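Side-chain contacts in titin (Homo sapiens, PDB 2A38), which serves as a giant structural protein of muscle, its N-terminal pair of immunoglobulin domains probably helping to tether it at the sarcomeric Z-disc: residues A23-H28 against G76-K81; Q55-F58 against A63-T66. One frame throughout, in Å; residues are numbered along the deposited sequence.

How the contacts relate
The two contacts illustrate how an immunoglobulin sandwich is held both across and along its sheets. Contact 1 spans the interior, bringing 23-28 of one sheet against 76-81 of the other, whereas contact 2 is the hairpin of 55-58 and 63-66 at the border of the first sheet. Their centres lie about 9 Å apart, and strand 23-32 joins them as the sheet neighbour of 62-67. Backbone bonds stitch this seam, with A27 O 2.9 Å from A63 N and F25 O 3.0 Å from L65 N. The cadmium site of contact 1 sits on the outward side of this sheet, about 7 Å from the K64 side chain of contact 2.

Contact 1. Residues A23-H28 against G76-K81; sequences ATFEAH and GRYSLK. With CD (cadmium ion), chain D.
The hydrophobic core of an immunoglobulin sandwich is the setting here, where F25 meets Y78 and A27 meets L80 between the facing sheets. No hydrogen bond crosses; the two strands communicate through apolar side chains alone. The side chains of F25 and Y78 cross at about a right angle, F25 bringing CE1 to 3.6 Å from CG of Y78. That corner of the phenyl ring also touches the tyrosine's CB, at 3.7 Å. The ring planes are inclined at 35°, with centroids 5.2 Å apart, an oblique pairing. Y78 sends its hydroxyl to a hydrogen bond with the N74 carbonyl. Two residues further along each strand, L80 has its CG opposite the backbone N (chi1 177°), which carries L80 CD2 to 3.6 Å from A27 CB.

Alternation of the strand turns E26 and H28 to the other side, where they bind cadmium. The cadmium ion is bound by OE2 of E26 at 2.2 Å, NE2 of H28 at 2.4 Å and a water oxygen at 2.3 Å. OE2 also accepts a hydrogen bond from R62 NE, which helps fix the carboxylate. Y78 reaching back to N74 is the tyrosine corner of Greek-key folds, while A27 and L80 appear to occupy the core positions that a disulfide fills in many immunoglobulin domains.

Contact 2. Residues Q55-F58 against A63-T66; sequences QISF and AKLT
With chi1 at 66°, S57 carries OG between its backbone N and carbonyl carbon and holds it alongside K64, OG lying 3.6 Å from CB of K64. F58 differs: its CG stands opposite the backbone N (chi1 -179°), which brings CD1 of F58 beside A63, 3.7 Å from CB of A63. These pairs belong to an antiparallel hairpin in which Q55 faces T66 and S57 faces K64 as hydrogen-bonded pairs, while I56 with L65 and F58 with A63 form the non-hydrogen-bonded ones.

Four backbone bonds join the strands. Q55 N to T66 O and T66 N to Q55 O make one reciprocal pair, 2.8 Å each; S57 and K64 repeat the exchange at the same lengths. Three of the donors lie in the plane of the accepting carbonyl, but K64 N is tilted 27° from that of S57. Between the bonded pairs, I56 CA approaches K64 O at 3.4 Å in a CA-H...O contact.

Side chains divide by sheet face. I56 and L65 run side by side, CG1 of the first 4.2 Å from CG of the second, on the same face as F58 and A63; W39 of the opposing sheet packs against I56, A63 and L65. The other face bears Q55 and T66, also side by side, with OE1 of the glutamine 3.8 Å from CG2 of the threonine. K64 bends at chi3 and leads away from the hairpin, its side chain touching T24 and E26. The four backbone bonds can thus hold the strands together whatever the sequence, whereas the side chains distinguish the faces: apolar I56, L65, F58 and A63 toward the opposing sheet, polar or part-aliphatic Q55, S57, K64 and T66 on the other.

Contact 1. Residues A23-H28 against G76-K81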
loop_
_atom_site.group_PDB
_atom_site.type_symbol
_atom_site.label_atom_id
_atom_site.label_comp_id
_atom_site.label_asym_id
_atom_site.label_seq_id
_atom_site.Cartn_x
_atom_site.Cartn_y
_atom_site.Cartn_z
ATOM N N ALA A 23 4.102 -9.351 -7.363
ATOM C CA ALA A 23 3.521 -10.144 -8.447
ATOM C C ALA A 23 4.632 -10.832 -9.219
ATOM O O ALA A 23 5.659 -10.224 -9.532
ATOM C CB ALA A 23 2.706 -9.259 -9.389
ATOM N N THR A 24 4.423 -12.107 -9.520
ATOM C CA THR A 24 5.417 -12.864 -10.250
ATOM C C THR A 24 4.855 -13.708 -11.379
ATOM O O THR A 24 3.904 -14.476 -11.199
ATOM C CB THR A 24 6.203 -13.802 -9.323
ATOM O OG1 THR A 24 6.632 -13.077 -8.165
ATOM C CG2 THR A 24 7.432 -14.346 -10.044
ATOM N N PHE A 25 5.457 -13.529 -12.549
ATOM C CA PHE A 25 5.132 -14.283 -13.747
ATOM C C PHE A 25 6.372 -15.148 -13.948
ATOM O O PHE A 25 7.492 -14.651 -13.885
ATOM C CB PHE A 25 4.951 -13.347 -14.944
ATOM C CG PHE A 25 3.561 -12.805 -15.085
ATOM C CD1 PHE A 25 3.332 -11.435 -15.102
ATOM C CD2 PHE A 25 2.475 -13.671 -15.216
ATOM C CE1 PHE A 25 2.038 -10.933 -15.251
ATOM C CE2 PHE A 25 1.174 -13.179 -15.366
ATOM C CZ PHE A 25 0.956 -11.809 -15.382
ATOM N N GLU A 26 6.176 -16.443 -14.160
ATOM C CA GLU A 26 7.295 -17.347 -14.365
ATOM C C GLU A 26 6.939 -18.335 -15.468
ATOM O O GLU A 26 5.779 -18.693 -15.644
ATOM C CB GLU A 26 7.614 -18.099 -13.070
ATOM C CG GLU A 26 8.791 -19.064 -13.179
ATOM C CD GLU A 26 8.387 -20.517 -12.956
ATOM O OE1 GLU A 26 7.424 -20.980 -13.612
ATOM O OE2 GLU A 26 9.031 -21.200 -12.132
ATOM N N ALA A 27 7.942 -18.771 -16.216
ATOM C CA ALA A 27 7.717 -19.706 -17.294
ATOM C C ALA A 27 8.973 -20.518 -17.508
ATOM O O ALA A 27 10.056 -20.099 -17.134
ATOM C CB ALA A 27 7.370 -18.954 -18.561
ATOM N N HIS A 28 8.820 -21.695 -18.088
ATOM C CA HIS A 28 9.956 -22.535 -18.390
ATOM C C HIS A 28 9.997 -22.631 -19.885
ATOM O O HIS A 28 9.009 -22.990 -20.526
ATOM C CB HIS A 28 9.796 -23.914 -17.778
ATOM C CG HIS A 28 10.064 -23.936 -16.311
ATOM N ND1 HIS A 28 11.293 -24.281 -15.789
ATOM C CD2 HIS A 28 9.289 -23.591 -15.260
ATOM C CE1 HIS A 28 11.260 -24.148 -14.479
ATOM N NE2 HIS A 28 10.057 -23.732 -14.131
ATOM N N GLY A 76 -3.120 -6.004 -16.640
ATOM C CA GLY A 76 -3.187 -6.037 -18.088
ATOM C C GLY A 76 -2.566 -7.309 -18.614
ATOM O O GLY A 76 -2.335 -8.247 -17.846
ATOM N N ARG A 77 -2.293 -7.345 -19.917
ATOM C CA ARG A 77 -1.693 -8.520 -20.533
ATOM C C ARG A 77 -0.187 -8.457 -20.594
ATOM O O ARG A 77 0.388 -7.486 -21.079
ATOM C CB ARG A 77 -2.201 -8.716 -21.951
ATOM C CG ARG A 77 -3.612 -9.198 -22.039
ATOM C CD ARG A 77 -3.893 -9.694 -23.439
ATOM N NE ARG A 77 -5.256 -10.194 -23.569
ATOM C CZ ARG A 77 -5.700 -10.870 -24.624
ATOM N NH1 ARG A 77 -4.882 -11.129 -25.642
ATOM N NH2 ARG A 77 -6.964 -11.283 -24.665
ATOM N N TYR A 78 0.447 -9.506 -20.095
ATOM C CA TYR A 78 1.894 -9.613 -20.122
ATOM C C TYR A 78 2.208 -10.839 -20.960
ATOM O O TYR A 78 1.563 -11.876 -20.812
ATOM C CB TYR A 78 2.456 -9.816 -18.720
ATOM C CG TYR A 78 2.436 -8.572 -17.876
ATOM C CD1 TYR A 78 1.229 -8.027 -17.415
ATOM C CD2 TYR A 78 3.628 -7.925 -17.544
ATOM C CE1 TYR A 78 1.216 -6.867 -16.648
ATOM C CE2 TYR A 78 3.629 -6.773 -16.781
ATOM C CZ TYR A 78 2.425 -6.249 -16.338
ATOM O OH TYR A 78 2.453 -5.104 -15.591
ATOM N N SER A 79 3.185 -10.722 -21.846
ATOM C CA SER A 79 3.554 -11.849 -22.674
ATOM C C SER A 79 5.052 -12.020 -22.716
ATOM O O SER A 79 5.808 -11.086 -22.505
ATOM C CB SER A 79 3.001 -11.683 -24.086
ATOM O OG SER A 79 3.562 -10.549 -24.709
ATOM N N LEU A 80 5.467 -13.241 -22.995
ATOM C CA LEU A 80 6.869 -13.607 -23.069
ATOM C C LEU A 80 7.154 -14.201 -24.450
ATOM O O LEU A 80 6.474 -15.135 -24.863
ATOM C CB LEU A 80 7.147 -14.641 -21.979
ATOM C CG LEU A 80 8.527 -15.273 -21.832
ATOM C CD1 LEU A 80 9.547 -14.200 -21.547
ATOM C CD2 LEU A 80 8.489 -16.282 -20.690
ATOM N N LYS A 81 8.113 -13.632 -25.174
ATOM C CA LYS A 81 8.500 -14.145 -26.491
ATOM C C LYS A 81 9.860 -14.827 -26.395
ATOM O O LYS A 81 10.778 -14.292 -25.790
ATOM C CB LYS A 81 8.642 -13.032 -27.528
ATOM C CG LYS A 81 7.344 -12.461 -28.049
ATOM C CD LYS A 81 7.614 -11.566 -29.271
ATOM C CE LYS A 81 6.341 -10.836 -29.710
ATOM N NZ LYS A 81 6.538 -10.022 -30.951
HETATM CD CD CD D . 9.146 -23.353 -11.929
HETATM O O HOH W 1 6.984 -23.142 -12.697
#

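Contact 2. Residues Q55-F58 against A63-T66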
loop_
_atom_site.group_PDB
_atom_site.type_symbol
_atom_site.label_atom_id
_atom_site.label_comp_id
_atom_site.label_asym_id
_atom_site.label_seq_id
_atom_site.Cartn_x
_atom_site.Cartn_y
_atom_site.Cartn_z
ATOM N N GLN A 55 11.910 -6.618 -11.882
ATOM C CA GLN A 55 13.066 -7.499 -11.871
ATOM C C GLN A 55 12.851 -8.589 -12.913
ATOM O O GLN A 55 11.932 -9.393 -12.794
ATOM C CB GLN A 55 13.226 -8.127 -10.488
ATOM C CG GLN A 55 13.038 -7.149 -9.336
ATOM C CD GLN A 55 13.275 -7.787 -7.980
ATOM O OE1 GLN A 55 12.701 -8.832 -7.658
ATOM N NE2 GLN A 55 14.124 -7.159 -7.172
ATOM N N ILE A 56 13.698 -8.606 -13.933
ATOM C CA ILE A 56 13.591 -9.605 -14.984
ATOM C C ILE A 56 14.806 -10.516 -14.976
ATOM O O ILE A 56 15.941 -10.051 -14.870
ATOM C CB ILE A 56 13.470 -8.938 -16.366
ATOM C CG1 ILE A 56 12.149 -8.164 -16.444
ATOM C CG2 ILE A 56 13.560 -9.986 -17.459
ATOM C CD1 ILE A 56 12.004 -7.308 -17.674
ATOM N N SER A 57 14.566 -11.818 -15.082
ATOM C CA SER A 57 15.657 -12.780 -15.095
ATOM C C SER A 57 15.350 -13.973 -15.992
ATOM O O SER A 57 14.187 -14.286 -16.233
ATOM C CB SER A 57 15.944 -13.272 -13.671
ATOM O OG SER A 57 14.851 -14.007 -13.155
ATOM N N PHE A 58 16.404 -14.613 -16.500
ATOM C CA PHE A 58 16.278 -15.800 -17.347
ATOM C C PHE A 58 17.475 -16.700 -17.098
ATOM O O PHE A 58 18.552 -16.474 -17.637
ATOM C CB PHE A 58 16.221 -15.442 -18.832
ATOM C CG PHE A 58 16.059 -16.639 -19.730
ATOM C CD1 PHE A 58 15.109 -17.615 -19.441
ATOM C CD2 PHE A 58 16.850 -16.795 -20.863
ATOM C CE1 PHE A 58 14.947 -18.732 -20.267
ATOM C CE2 PHE A 58 16.697 -17.913 -21.702
ATOM C CZ PHE A 58 15.741 -18.883 -21.399
ATOM N N ALA A 63 12.360 -18.311 -16.956
ATOM C CA ALA A 63 12.251 -16.866 -17.133
ATOM C C ALA A 63 11.317 -16.357 -16.047
ATOM O O ALA A 63 10.261 -16.938 -15.806
ATOM C CB ALA A 63 11.680 -16.532 -18.499
ATOM N N LYS A 64 11.707 -15.270 -15.394
ATOM C CA LYS A 64 10.899 -14.697 -14.333
ATOM C C LYS A 64 10.840 -13.179 -14.406
ATOM O O LYS A 64 11.830 -12.520 -14.707
ATOM C CB LYS A 64 11.451 -15.141 -12.978
ATOM C CG LYS A 64 10.792 -14.480 -11.779
ATOM C CD LYS A 64 11.077 -15.250 -10.500
ATOM C CE LYS A 64 10.470 -16.642 -10.588
ATOM N NZ LYS A 64 10.491 -17.361 -9.286
ATOM N N LEU A 65 9.651 -12.644 -14.148
ATOM C CA LEU A 65 9.415 -11.208 -14.142
ATOM C C LEU A 65 8.724 -10.899 -12.823
ATOM O O LEU A 65 7.609 -11.352 -12.581
ATOM C CB LEU A 65 8.512 -10.796 -15.306
ATOM C CG LEU A 65 8.276 -9.290 -15.432
ATOM C CD1 LEU A 65 7.916 -8.944 -16.860
ATOM C CD2 LEU A 65 7.184 -8.854 -14.474
ATOM N N THR A 66 9.386 -10.134 -11.967
ATOM C CA THR A 66 8.814 -9.804 -10.670
ATOM C C THR A 66 8.612 -8.316 -10.466
ATOM O O THR A 66 9.507 -7.516 -10.729
ATOM C CB THR A 66 9.704 -10.321 -9.519
ATOM O OG1 THR A 66 9.781 -11.752 -9.577
ATOM C CG2 THR A 66 9.132 -9.903 -8.169
#